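Side-chain contact in protein Ves (Pseudomonas fluorescens, PDB 5V00), which is a bicupin also known as HutD, involved in histidine utilization, whose exact molecular role remains unknown: residues E43-G46 against W47-S50. Sequence-based numbering, arbitrary orientation. Where two conformers were deposited one is given.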
loop_
_atom_site.group_PDB
_atom_site.type_symbol
_atom_site.label_atom_id
_atom_site.label_comp_id
_atom_site.label_asym_id
_atom_site.label_seq_id
_atom_site.Cartn_x
_atom_site.Cartn_y
_atom_site.Cartn_z
ATOM N N GLU B 43 11.389 -15.757 -8.886
ATOM C CA GLU B 43 10.759 -17.075 -8.689
ATOM C C GLU B 43 9.218 -17.137 -8.392
ATOM O O GLU B 43 8.776 -18.101 -7.783
ATOM C CB GLU B 43 11.522 -17.812 -7.559
ATOM N N GLY B 44 8.417 -16.164 -8.846
ATOM C CA GLY B 44 6.971 -16.106 -8.570
ATOM C C GLY B 44 6.672 -15.256 -7.367
ATOM O O GLY B 44 7.574 -14.828 -6.653
ATOM N N PHE B 45 5.400 -14.968 -7.142
ATOM C CA PHE B 45 4.975 -13.989 -6.049
ATOM C C PHE B 45 4.246 -14.739 -4.976
ATOM O O PHE B 45 4.047 -15.980 -5.115
ATOM C CB PHE B 45 4.160 -12.844 -6.551
ATOM C CG PHE B 45 2.811 -13.280 -7.126
ATOM C CD1 PHE B 45 2.715 -13.672 -8.462
ATOM C CD2 PHE B 45 1.659 -13.364 -6.327
ATOM C CE1 PHE B 45 1.485 -14.075 -9.019
ATOM C CE2 PHE B 45 0.448 -13.762 -6.882
ATOM C CZ PHE B 45 0.356 -14.124 -8.212
ATOM N N GLY B 46 4.006 -14.136 -3.795
ATOM C CA GLY B 46 3.513 -14.977 -2.789
ATOM C C GLY B 46 1.944 -14.921 -2.723
ATOM O O GLY B 46 1.254 -15.953 -2.660
ATOM N N TRP B 47 1.395 -13.706 -2.620
ATOM C CA TRP B 47 -0.062 -13.457 -2.546
ATOM C C TRP B 47 -0.354 -12.036 -2.907
ATOM O O TRP B 47 0.514 -11.131 -2.798
ATOM C CB TRP B 47 -0.639 -13.792 -1.169
ATOM C CG TRP B 47 -0.138 -12.942 -0.046
ATOM C CD1 TRP B 47 0.759 -13.318 0.886
ATOM C CD2 TRP B 47 -0.618 -11.669 0.367
ATOM N NE1 TRP B 47 1.002 -12.285 1.746
ATOM C CE2 TRP B 47 0.159 -11.264 1.433
ATOM C CE3 TRP B 47 -1.527 -10.780 -0.148
ATOM C CZ2 TRP B 47 -0.071 -10.047 2.062
ATOM C CZ3 TRP B 47 -1.779 -9.577 0.503
ATOM C CH2 TRP B 47 -1.019 -9.230 1.565
ATOM N N ARG B 48 -1.543 -11.804 -3.485
ATOM C CA ARG B 48 -1.920 -10.547 -3.955
ATOM C C ARG B 48 -3.423 -10.372 -3.740
ATOM O O ARG B 48 -4.166 -11.297 -3.932
ATOM C CB ARG B 48 -1.545 -10.343 -5.446
ATOM C CG ARG B 48 -0.051 -10.366 -5.778
ATOM C CD ARG B 48 0.320 -10.107 -7.260
ATOM N NE ARG B 48 1.788 -10.161 -7.348
ATOM C CZ ARG B 48 2.481 -9.961 -8.465
ATOM N NH1 ARG B 48 1.856 -9.686 -9.605
ATOM N NH2 ARG B 48 3.800 -9.979 -8.442
ATOM N N LEU B 49 -3.826 -9.178 -3.338
ATOM C CA LEU B 49 -5.249 -8.820 -3.158
ATOM C C LEU B 49 -5.543 -7.689 -4.099
ATOM O O LEU B 49 -4.773 -6.693 -4.170
ATOM C CB LEU B 49 -5.495 -8.362 -1.722
ATOM C CG LEU B 49 -6.841 -8.573 -1.157
ATOM C CD1 LEU B 49 -7.150 -10.075 -1.077
ATOM C CD2 LEU B 49 -6.885 -7.955 0.260
ATOM N N SER B 50 -6.688 -7.737 -4.802
ATOM C CA SER B 50 -7.044 -6.718 -5.776
ATOM C C SER B 50 -8.550 -6.656 -6.012
ATOM O O SER B 50 -9.265 -7.528 -5.580
ATOM C CB SER B 50 -6.321 -6.962 -7.114
ATOM O OG SER B 50 -6.690 -8.200 -7.720
#
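F45 and R48 meet because chi1 of F45 (64°) puts CG between the backbone N and the carbonyl carbon, while R48, with CG anti to its own carbonyl carbon, runs extended through CD to NE across one ring face. In the R48 conformer described, one of two, ring and guanidinium planes lie 29° apart, and R48 CZ sits 3.9 Å from the F45 ring centroid, 26° off the normal, a cation-pi geometry. R48 CD is 3.8 Å from the same centroid, adding a CH-pi contact; these two side chains approach closest at R48 NE to F45 CG, 3.3 Å, with NE over the face but offset toward the rim. At the ring's edge, F45 CD2 comes within 3.7 Å of W47 N, whose hydrogen-bond acceptor is the D37 carboxylate, also bound by G46 N. The loop runs on into strand 47-54 of the cupin sheet, and the F45 ring also stacks with Y66. Replacing F45 with an alanine removes the ring beside the guanidinium, which is likely to be left freer to turn, and would probably cost Y66 its stacking partner. A formic acid beside R48, though probably from the crystallisation liquor, may mark where the neighbouring positive charges of R48 and R36 favour a small anion.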